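PDB 7PBG: FAD-binding oxidoreductase from Gulosibacter chungangensis, which uses covalently bound FAD to oxidise 4-ethylphenol, a dehydrogenation that probably yields 4-vinylphenol. Local coordinates for residues K145-S157 / R371-A384. Sequence-based numbering, arbitrary orientation.
Sequences KLMIDPAELDWGS and RHELNTGVPNRHSA. With FAD (flavin-adenine dinucleotide), chain C.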
ATOM      1  N   LYS A 145     -20.859  -1.900  13.995  1.00 21.76           N
ATOM      2  CA  LYS A 145     -20.033  -3.022  14.507  1.00 21.82           C
ATOM      3  C   LYS A 145     -18.652  -2.998  13.834  1.00 18.92           C
ATOM      4  O   LYS A 145     -18.274  -3.927  13.104  1.00 20.36           O
ATOM      5  CB  LYS A 145     -20.751  -4.360  14.312  1.00 28.27           C
ATOM      6  CG  LYS A 145     -22.145  -4.406  14.938  1.00 29.66           C
ATOM      7  CD  LYS A 145     -22.187  -3.971  16.376  1.00 35.99           C
ATOM      8  CE  LYS A 145     -23.521  -4.245  17.051  1.00 40.82           C
ATOM      9  NZ  LYS A 145     -24.249  -2.991  17.390  1.00 47.75           N
ATOM     10  N   LEU A 146     -17.912  -1.950  14.152  1.00 19.73           N
ATOM     11  CA  LEU A 146     -16.573  -1.660  13.606  1.00 19.00           C
ATOM     12  C   LEU A 146     -15.651  -1.334  14.768  1.00 19.73           C
ATOM     13  O   LEU A 146     -16.109  -0.786  15.784  1.00 19.18           O
ATOM     14  CB  LEU A 146     -16.651  -0.452  12.673  1.00 17.99           C
ATOM     15  CG  LEU A 146     -17.556  -0.558  11.441  1.00 17.51           C
ATOM     16  CD1 LEU A 146     -17.465   0.759  10.722  1.00 18.93           C
ATOM     17  CD2 LEU A 146     -17.177  -1.706  10.545  1.00 19.23           C
ATOM     18  N   MET A 147     -14.378  -1.634  14.588  1.00 18.59           N
ATOM     19  CA  MET A 147     -13.302  -1.358  15.541  1.00 19.73           C
ATOM     20  C   MET A 147     -12.368  -0.340  14.918  1.00 19.34           C
ATOM     21  O   MET A 147     -12.108  -0.376  13.685  1.00 22.76           O
ATOM     22  CB  MET A 147     -12.490  -2.634  15.803  1.00 24.32           C
ATOM     23  CG  MET A 147     -13.205  -3.634  16.642  1.00 27.69           C
ATOM     24  SD  MET A 147     -12.258  -5.170  16.563  1.00 27.74           S
ATOM     25  CE  MET A 147     -10.652  -4.602  17.129  1.00 28.37           C
ATOM     26  N   ILE A 148     -11.819   0.502  15.751  1.00 19.07           N
ATOM     27  CA  ILE A 148     -10.671   1.327  15.318  1.00 20.79           C
ATOM     28  C   ILE A 148      -9.361   0.613  15.694  1.00 20.14           C
ATOM     29  O   ILE A 148      -9.360  -0.413  16.379  1.00 17.98           O
ATOM     30  CB  ILE A 148     -10.739   2.729  15.891  1.00 21.99           C
ATOM     31  CG1 ILE A 148     -10.490   2.744  17.398  1.00 22.43           C
ATOM     32  CG2 ILE A 148     -12.073   3.387  15.559  1.00 22.72           C
ATOM     33  CD1 ILE A 148      -9.968   4.072  17.888  1.00 23.47           C
ATOM     34  N   ASP A 149      -8.260   1.189  15.242  1.00 17.98           N
ATOM     35  CA  ASP A 149      -6.896   0.665  15.487  1.00 18.97           C
ATOM     36  C   ASP A 149      -6.091   1.803  16.095  1.00 17.41           C
ATOM     37  O   ASP A 149      -5.493   2.627  15.362  1.00 18.30           O
ATOM     38  CB  ASP A 149      -6.197   0.131  14.236  1.00 17.27           C
ATOM     39  CG  ASP A 149      -4.886  -0.541  14.576  1.00 19.24           C
ATOM     40  OD1 ASP A 149      -4.876  -1.774  14.670  1.00 19.96           O
ATOM     41  OD2 ASP A 149      -3.898   0.189  14.751  1.00 20.24           O
ATOM     42  N   PRO A 150      -6.154   1.987  17.432  1.00 17.59           N
ATOM     43  CA  PRO A 150      -5.418   3.082  18.051  1.00 17.20           C
ATOM     44  C   PRO A 150      -3.925   2.773  18.218  1.00 17.88           C
ATOM     45  O   PRO A 150      -3.484   1.669  18.522  1.00 17.02           O
ATOM     46  CB  PRO A 150      -6.080   3.250  19.426  1.00 17.54           C
ATOM     47  CG  PRO A 150      -6.633   1.854  19.755  1.00 19.14           C
ATOM     48  CD  PRO A 150      -6.945   1.202  18.419  1.00 16.37           C
ATOM     49  N   ALA A 151      -3.116   3.826  18.117  1.00 17.94           N
ATOM     50  CA  ALA A 151      -1.763   3.860  18.701  1.00 19.98           C
ATOM     51  C   ALA A 151      -1.896   3.863  20.231  1.00 20.57           C
ATOM     52  O   ALA A 151      -3.054   3.782  20.791  1.00 20.54           O
ATOM     53  CB  ALA A 151      -1.058   5.103  18.179  1.00 20.07           C
ATOM     54  N   GLU A 152      -0.771   3.952  20.933  1.00 21.38           N
ATOM     55  CA  GLU A 152      -0.698   3.748  22.396  1.00 24.09           C
ATOM     56  C   GLU A 152      -1.402   4.881  23.131  1.00 21.66           C
ATOM     57  O   GLU A 152      -1.950   4.606  24.209  1.00 23.28           O
ATOM     58  CB  GLU A 152       0.746   3.580  22.859  1.00 24.64           C
ATOM     59  CG  GLU A 152       1.235   2.175  22.587  1.00 31.19           C
ATOM     60  CD  GLU A 152       2.311   1.577  23.469  1.00 37.31           C
ATOM     61  OE1 GLU A 152       2.548   2.069  24.605  1.00 44.51           O
ATOM     62  OE2 GLU A 152       2.857   0.564  23.044  1.00 36.90           O
ATOM     63  N   LEU A 153      -1.441   6.084  22.566  1.00 20.31           N
ATOM     64  CA  LEU A 153      -2.025   7.228  23.304  1.00 19.93           C
ATOM     65  C   LEU A 153      -3.305   7.712  22.614  1.00 19.30           C
ATOM     66  O   LEU A 153      -3.280   7.998  21.416  1.00 20.03           O
ATOM     67  CB  LEU A 153      -0.942   8.305  23.395  1.00 21.22           C
ATOM     68  CG  LEU A 153       0.302   7.865  24.153  1.00 23.10           C
ATOM     69  CD1 LEU A 153       1.421   8.910  24.003  1.00 25.42           C
ATOM     70  CD2 LEU A 153      -0.020   7.645  25.604  1.00 23.68           C
ATOM     71  N   ASP A 154      -4.395   7.894  23.362  1.00 20.16           N
ATOM     72  CA  ASP A 154      -5.723   8.105  22.740  1.00 19.99           C
ATOM     73  C   ASP A 154      -5.905   9.516  22.178  1.00 19.72           C
ATOM     74  O   ASP A 154      -6.896   9.748  21.464  1.00 21.19           O
ATOM     75  CB  ASP A 154      -6.872   7.739  23.669  1.00 21.45           C
ATOM     76  CG  ASP A 154      -7.075   8.633  24.876  1.00 27.11           C
ATOM     77  OD1 ASP A 154      -6.796   9.823  24.787  1.00 26.57           O
ATOM     78  OD2 ASP A 154      -7.697   8.154  25.810  1.00 33.27           O
ATOM     79  N   TRP A 155      -4.971  10.426  22.446  1.00 19.30           N
ATOM     80  CA  TRP A 155      -4.957  11.800  21.897  1.00 19.99           C
ATOM     81  C   TRP A 155      -4.294  11.843  20.519  1.00 17.75           C
ATOM     82  O   TRP A 155      -4.298  12.952  19.915  1.00 19.26           O
ATOM     83  CB  TRP A 155      -4.218  12.759  22.856  1.00 19.48           C
ATOM     84  CG  TRP A 155      -2.809  12.418  23.225  1.00 20.83           C
ATOM     85  CD1 TRP A 155      -1.722  12.202  22.405  1.00 20.49           C
ATOM     86  CD2 TRP A 155      -2.288  12.344  24.576  1.00 21.43           C
ATOM     87  NE1 TRP A 155      -0.585  12.032  23.141  1.00 18.50           N
ATOM     88  CE2 TRP A 155      -0.908  12.054  24.475  1.00 20.85           C
ATOM     89  CE3 TRP A 155      -2.858  12.460  25.849  1.00 24.28           C
ATOM     90  CZ2 TRP A 155      -0.089  11.914  25.595  1.00 26.15           C
ATOM     91  CZ3 TRP A 155      -2.052  12.286  26.960  1.00 24.73           C
ATOM     92  CH2 TRP A 155      -0.686  12.052  26.832  1.00 24.07           C
ATOM     93  N   GLY A 156      -3.702  10.747  20.054  1.00 17.85           N
ATOM     94  CA  GLY A 156      -3.148  10.667  18.691  1.00 19.62           C
ATOM     95  C   GLY A 156      -4.217  10.969  17.654  1.00 18.08           C
ATOM     96  O   GLY A 156      -5.378  10.580  17.847  1.00 18.14           O
ATOM     97  N   SER A 157      -3.885  11.720  16.613  1.00 17.87           N
ATOM     98  CA  SER A 157      -4.765  12.008  15.449  1.00 17.41           C
ATOM     99  C   SER A 157      -4.849  10.816  14.490  1.00 18.10           C
ATOM    100  O   SER A 157      -3.781  10.269  14.042  1.00 16.74           O
ATOM    101  CB  SER A 157      -4.288  13.251  14.707  1.00 17.97           C
ATOM    102  OG  SER A 157      -4.896  13.319  13.438  1.00 17.68           O
ATOM    103  N   ARG A 371      -3.197  -3.494  27.263  1.00 19.52           N
ATOM    104  CA  ARG A 371      -2.924  -4.019  25.912  1.00 19.24           C
ATOM    105  C   ARG A 371      -4.182  -4.622  25.315  1.00 21.05           C
ATOM    106  O   ARG A 371      -4.404  -4.475  24.090  1.00 18.81           O
ATOM    107  CB  ARG A 371      -1.783  -5.035  25.935  1.00 20.67           C
ATOM    108  CG  ARG A 371      -0.484  -4.496  26.517  1.00 20.73           C
ATOM    109  CD  ARG A 371      -0.072  -3.142  26.020  1.00 21.29           C
ATOM    110  NE  ARG A 371       0.075  -3.013  24.575  1.00 19.96           N
ATOM    111  CZ  ARG A 371       0.625  -1.961  23.971  1.00 22.27           C
ATOM    112  NH1 ARG A 371       0.807  -1.958  22.660  1.00 24.84           N
ATOM    113  NH2 ARG A 371       1.049  -0.945  24.706  1.00 26.75           N
ATOM    114  N   HIS A 372      -4.943  -5.361  26.119  1.00 18.19           N
ATOM    115  CA  HIS A 372      -6.209  -5.941  25.663  1.00 20.29           C
ATOM    116  C   HIS A 372      -7.081  -4.821  25.095  1.00 21.45           C
ATOM    117  O   HIS A 372      -7.735  -5.027  24.076  1.00 21.39           O
ATOM    118  CB  HIS A 372      -6.862  -6.670  26.814  1.00 20.12           C
ATOM    119  CG  HIS A 372      -8.200  -7.216  26.455  1.00 22.16           C
ATOM    120  ND1 HIS A 372      -8.342  -8.195  25.530  1.00 18.20           N
ATOM    121  CD2 HIS A 372      -9.436  -6.919  26.921  1.00 21.80           C
ATOM    122  CE1 HIS A 372      -9.616  -8.513  25.444  1.00 23.01           C
ATOM    123  NE2 HIS A 372     -10.319  -7.738  26.289  1.00 22.94           N
ATOM    124  N   GLU A 373      -7.129  -3.680  25.767  1.00 19.85           N
ATOM    125  CA  GLU A 373      -7.906  -2.528  25.289  1.00 20.16           C
ATOM    126  C   GLU A 373      -7.389  -2.104  23.906  1.00 19.44           C
ATOM    127  O   GLU A 373      -8.203  -2.068  22.925  1.00 17.73           O
ATOM    128  CB  GLU A 373      -7.867  -1.413  26.313  1.00 19.28           C
ATOM    129  CG  GLU A 373      -8.884  -1.594  27.408  1.00 22.67           C
ATOM    130  CD  GLU A 373      -8.888  -0.478  28.426  1.00 27.36           C
ATOM    131  OE1 GLU A 373      -7.968   0.385  28.380  1.00 25.76           O
ATOM    132  OE2 GLU A 373      -9.759  -0.525  29.333  1.00 29.66           O
ATOM    133  N   LEU A 374      -6.087  -1.832  23.801  1.00 18.91           N
ATOM    134  CA  LEU A 374      -5.560  -1.329  22.504  1.00 20.07           C
ATOM    135  C   LEU A 374      -5.857  -2.363  21.420  1.00 18.73           C
ATOM    136  O   LEU A 374      -6.197  -1.963  20.295  1.00 18.39           O
ATOM    137  CB  LEU A 374      -4.057  -1.063  22.579  1.00 17.95           C
ATOM    138  CG  LEU A 374      -3.651   0.037  23.545  1.00 21.39           C
ATOM    139  CD1 LEU A 374      -2.172   0.225  23.524  1.00 20.54           C
ATOM    140  CD2 LEU A 374      -4.344   1.369  23.270  1.00 19.79           C
ATOM    141  N   ASN A 375      -5.660  -3.638  21.730  1.00 17.65           N
ATOM    142  CA  ASN A 375      -5.733  -4.736  20.728  1.00 18.19           C
ATOM    143  C   ASN A 375      -7.182  -5.003  20.329  1.00 18.85           C
ATOM    144  O   ASN A 375      -7.391  -5.708  19.328  1.00 18.88           O
ATOM    145  CB  ASN A 375      -5.087  -6.048  21.177  1.00 18.34           C
ATOM    146  CG  ASN A 375      -3.631  -5.858  21.468  1.00 19.88           C
ATOM    147  OD1 ASN A 375      -3.090  -4.754  21.248  1.00 17.88           O
ATOM    148  ND2 ASN A 375      -3.007  -6.930  21.926  1.00 22.38           N
ATOM    149  N   THR A 376      -8.135  -4.518  21.123  1.00 19.02           N
ATOM    150  CA  THR A 376      -9.571  -4.702  20.817  1.00 20.27           C
ATOM    151  C   THR A 376     -10.210  -3.390  20.357  1.00 18.22           C
ATOM    152  O   THR A 376     -11.435  -3.323  20.301  1.00 21.61           O
ATOM    153  CB  THR A 376     -10.335  -5.328  21.988  1.00 21.41           C
ATOM    154  OG1 THR A 376     -10.269  -4.500  23.149  1.00 18.97           O
ATOM    155  CG2 THR A 376      -9.864  -6.732  22.298  1.00 22.65           C
ATOM    156  N   GLY A 377      -9.402  -2.366  20.085  1.00 16.61           N
ATOM    157  CA  GLY A 377      -9.875  -1.125  19.492  1.00 18.00           C
ATOM    158  C   GLY A 377     -10.350  -0.115  20.519  1.00 18.23           C
ATOM    159  O   GLY A 377     -10.974   0.861  20.107  1.00 20.22           O
ATOM    160  N   VAL A 378     -10.025  -0.305  21.794  1.00 19.31           N
ATOM    161  CA  VAL A 378     -10.420   0.624  22.883  1.00 18.23           C
ATOM    162  C   VAL A 378      -9.213   1.460  23.218  1.00 17.63           C
ATOM    163  O   VAL A 378      -8.233   0.958  23.766  1.00 21.82           O
ATOM    164  CB  VAL A 378     -10.901  -0.118  24.122  1.00 20.07           C
ATOM    165  CG1 VAL A 378     -11.297   0.876  25.218  1.00 21.26           C
ATOM    166  CG2 VAL A 378     -12.033  -1.034  23.778  1.00 20.82           C
ATOM    167  N   PRO A 379      -9.179   2.717  22.781  1.00 17.60           N
ATOM    168  CA  PRO A 379      -7.998   3.518  23.029  1.00 18.81           C
ATOM    169  C   PRO A 379      -7.904   3.903  24.505  1.00 20.01           C
ATOM    170  O   PRO A 379      -8.944   4.001  25.210  1.00 19.59           O
ATOM    171  CB  PRO A 379      -8.188   4.771  22.160  1.00 19.54           C
ATOM    172  CG  PRO A 379      -9.631   4.818  21.827  1.00 22.58           C
ATOM    173  CD  PRO A 379     -10.269   3.476  22.139  1.00 19.63           C
ATOM    174  N   ASN A 380      -6.686   4.169  24.965  1.00 19.58           N
ATOM    175  CA  ASN A 380      -6.438   4.599  26.361  1.00 19.93           C
ATOM    176  C   ASN A 380      -5.197   5.490  26.374  1.00 20.93           C
ATOM    177  O   ASN A 380      -4.642   5.762  25.313  1.00 21.41           O
ATOM    178  CB  ASN A 380      -6.364   3.411  27.335  1.00 20.65           C
ATOM    179  CG  ASN A 380      -5.238   2.448  27.032  1.00 20.75           C
ATOM    180  OD1 ASN A 380      -4.080   2.850  26.933  1.00 21.59           O
ATOM    181  ND2 ASN A 380      -5.578   1.172  26.862  1.00 21.93           N
ATOM    182  N   ARG A 381      -4.788   5.948  27.534  1.00 23.20           N
ATOM    183  CA  ARG A 381      -3.479   6.649  27.651  1.00 24.74           C
ATOM    184  C   ARG A 381      -2.670   6.019  28.777  1.00 24.54           C
ATOM    185  O   ARG A 381      -1.863   6.688  29.419  1.00 22.00           O
ATOM    186  CB  ARG A 381      -3.709   8.132  27.861  1.00 26.74           C
ATOM    187  CG  ARG A 381      -4.569   8.459  29.056  1.00 30.98           C
ATOM    188  CD  ARG A 381      -4.784   9.959  29.069  1.00 35.77           C
ATOM    189  NE  ARG A 381      -5.542  10.412  27.914  1.00 33.51           N
ATOM    190  CZ  ARG A 381      -5.845  11.688  27.645  1.00 37.00           C
ATOM    191  NH1 ARG A 381      -5.391  12.669  28.410  1.00 35.41           N
ATOM    192  NH2 ARG A 381      -6.555  11.991  26.577  1.00 35.31           N
ATOM    193  N   HIS A 382      -2.862   4.730  28.980  1.00 24.08           N
ATOM    194  CA  HIS A 382      -2.129   3.982  30.019  1.00 24.75           C
ATOM    195  C   HIS A 382      -0.624   4.244  29.906  1.00 22.03           C
ATOM    196  O   HIS A 382      -0.044   4.524  30.958  1.00 23.13           O
ATOM    197  CB  HIS A 382      -2.497   2.501  29.941  1.00 24.62           C
ATOM    198  CG  HIS A 382      -2.038   1.743  31.132  1.00 23.68           C
ATOM    199  ND1 HIS A 382      -0.910   0.925  31.105  1.00 25.45           N
ATOM    200  CD2 HIS A 382      -2.533   1.713  32.386  1.00 25.47           C
ATOM    201  CE1 HIS A 382      -0.750   0.391  32.312  1.00 25.65           C
ATOM    202  NE2 HIS A 382      -1.717   0.893  33.124  1.00 25.64           N
ATOM    203  N   SER A 383      -0.021   4.195  28.705  1.00 22.61           N
ATOM    204  CA  SER A 383       1.439   4.372  28.475  1.00 22.83           C
ATOM    205  C   SER A 383       1.897   5.812  28.757  1.00 21.87           C
ATOM    206  O   SER A 383       3.113   5.989  28.826  1.00 22.36           O
ATOM    207  CB  SER A 383       1.881   3.956  27.079  1.00 27.03           C
ATOM    208  OG  SER A 383       1.340   2.684  26.788  1.00 30.42           O
ATOM    209  N   ALA A 384       0.992   6.770  28.964  1.00 21.19           N
ATOM    210  CA  ALA A 384       1.317   8.156  29.382  1.00 22.79           C
ATOM    211  C   ALA A 384       1.972   8.147  30.778  1.00 21.14           C
ATOM    212  O   ALA A 384       2.757   9.044  31.101  1.00 20.02           O
ATOM    213  CB  ALA A 384       0.090   9.040  29.341  1.00 25.22           C
TER
HETATM  214  PA  FAD C 601       0.601  14.989  14.177  1.00 17.83           P
HETATM  215  O1A FAD C 601       1.625  15.550  15.110  1.00 19.12           O
HETATM  216  O2A FAD C 601      -0.656  15.783  13.923  1.00 18.25           O
HETATM  217  O5B FAD C 601       1.296  14.738  12.793  1.00 16.85           O
HETATM  218  C5B FAD C 601       2.578  14.134  12.695  1.00 16.90           C
HETATM  219  C4B FAD C 601       3.228  14.643  11.431  1.00 18.48           C
HETATM  220  O4B FAD C 601       2.479  14.210  10.258  1.00 18.57           O
HETATM  221  C3B FAD C 601       3.303  16.171  11.279  1.00 18.55           C
HETATM  222  O3B FAD C 601       4.417  16.710  11.986  1.00 20.59           O
HETATM  223  C2B FAD C 601       3.326  16.349   9.753  1.00 17.53           C
HETATM  224  O2B FAD C 601       4.642  16.135   9.278  1.00 19.38           O
HETATM  225  C1B FAD C 601       2.363  15.254   9.306  1.00 18.00           C
HETATM  226  N9A FAD C 601       0.983  15.656   9.239  1.00 19.11           N
HETATM  227  C8A FAD C 601       0.034  15.419  10.183  1.00 18.78           C
HETATM  228  N7A FAD C 601      -1.131  15.881   9.835  1.00 19.27           N
HETATM  229  C5A FAD C 601      -0.926  16.509   8.630  1.00 17.77           C
HETATM  230  C6A FAD C 601      -1.801  17.144   7.743  1.00 18.35           C
HETATM  231  N6A FAD C 601      -3.099  17.341   8.009  1.00 18.32           N
HETATM  232  N1A FAD C 601      -1.265  17.647   6.607  1.00 20.84           N
HETATM  233  C2A FAD C 601       0.053  17.440   6.358  1.00 20.42           C
HETATM  234  N3A FAD C 601       0.960  16.825   7.106  1.00 20.79           N
HETATM  235  C4A FAD C 601       0.394  16.378   8.246  1.00 18.14           C
HETATM  236  N1  FAD C 601       3.341   6.202  17.504  1.00 17.95           N
HETATM  237  C2  FAD C 601       2.790   5.192  16.855  1.00 15.61           C
HETATM  238  O2  FAD C 601       2.572   5.261  15.617  1.00 16.24           O
HETATM  239  N3  FAD C 601       2.362   4.090  17.499  1.00 17.11           N
HETATM  240  C4  FAD C 601       2.549   3.901  18.839  1.00 19.16           C
HETATM  241  O4  FAD C 601       2.068   2.894  19.394  1.00 23.78           O
HETATM  242  C4X FAD C 601       3.164   4.912  19.554  1.00 20.22           C
HETATM  243  N5  FAD C 601       3.356   4.723  20.832  1.00 21.11           N
HETATM  244  C5X FAD C 601       3.958   5.749  21.519  1.00 19.81           C
HETATM  245  C6  FAD C 601       4.153   5.582  22.897  1.00 20.38           C
HETATM  246  C7  FAD C 601       4.698   6.581  23.681  1.00 19.88           C
HETATM  247  C7M FAD C 601       4.871   6.357  25.169  1.00 20.17           C
HETATM  248  C8  FAD C 601       5.052   7.800  23.066  1.00 19.02           C
HETATM  249  C8M FAD C 601       5.648   8.913  23.873  1.00 21.45           C
HETATM  250  C9  FAD C 601       4.898   7.963  21.704  1.00 19.25           C
HETATM  251  C9A FAD C 601       4.335   6.959  20.895  1.00 17.27           C
HETATM  252  N10 FAD C 601       4.109   7.114  19.530  1.00 19.66           N
HETATM  253  C10 FAD C 601       3.501   6.093  18.814  1.00 18.36           C
HETATM  254  C1' FAD C 601       4.401   8.388  18.823  1.00 17.57           C
HETATM  255  C2' FAD C 601       3.219   9.369  18.820  1.00 19.28           C
HETATM  256  O2' FAD C 601       2.575   9.427  20.138  1.00 21.73           O
HETATM  257  C3' FAD C 601       2.088   9.034  17.825  1.00 18.67           C
HETATM  258  O3' FAD C 601       2.629   8.635  16.590  1.00 18.55           O
HETATM  259  C4' FAD C 601       1.072  10.156  17.573  1.00 18.94           C
HETATM  260  O4' FAD C 601      -0.171   9.600  17.116  1.00 22.16           O
HETATM  261  C5' FAD C 601       1.595  11.148  16.571  1.00 16.78           C
HETATM  262  O5' FAD C 601       1.091  12.469  16.814  1.00 19.89           O
HETATM  263  P   FAD C 601      -0.240  12.996  16.108  1.00 19.61           P
HETATM  264  O1P FAD C 601      -0.764  14.153  16.906  1.00 19.52           O
HETATM  265  O2P FAD C 601      -1.123  11.803  15.925  1.00 19.17           O
HETATM  266  O3P FAD C 601       0.251  13.502  14.673  1.00 18.08           O
HETATM  267  O   HOH W   1     -12.830   0.264  18.403  1.00 22.27           O
HETATM  268  O   HOH W   2      -4.320  -0.857  18.284  1.00 21.16           O
HETATM  269  O   HOH W   3      -4.788   4.661  22.569  1.00 20.23           O
HETATM  270  O   HOH W   4      -1.425   3.129  26.279  1.00 29.18           O
HETATM  271  O   HOH W   5     -10.235   6.664  25.044  1.00 37.34           O
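Residues 145-157 of the PCMH-type FAD domain, whose later half lines the FAD, meet the end of helix 363-375 and the loop after it from the C-terminal domain, with Glu152 joining cofactor and helix. Its side chain passes the isoalloxazine, CG lying 3.4 Å from FAD O4, and its carboxylate reaches two partners. OE2 lies near the guanidinium plane of Arg371, in a salt bridge with its NH2 (2.9 Å) whose N-H geometry makes for a weak hydrogen bond; the guanidinium is steeply turned against the carboxylate, and Leu374 CD1 covers one of its faces. OE1 accepts from Ser383 OG at 2.6 Å on its anti side, the hydroxyl lifted 33° out of the carboxylate plane. Replacing Glu152 with an alanine would probably leave Arg371 without its charged mate and Ser383 OG without this acceptor.

Leu153 extends a different branch to each neighbour: CD1 packs against the flavin's dimethylbenzene ring and CD2 against Ala384. Farther from the flavin, Pro150 CB lies 3.8 Å from Pro379 CB, and Pro150 CD packs against Gly377 CA. This glycine, the C-prime residue of the Schellman motif ending helix 363-375, passes so close to Ile148 O (CA to O 3.2 Å) that a CB would clash there.

At the outer end, Asp154 and Trp155 share Arg381. With chi1 of 69° placing its carboxylate between the backbone N and carbonyl carbon, Asp154 receives Arg381 NH2 on the syn lone pair of OD1, at 2.8 Å. Trp155 stands nearly upright on this guanidinium, the planes 77° apart and the indole edge atom CE3 3.6 Å from Arg381 CZ.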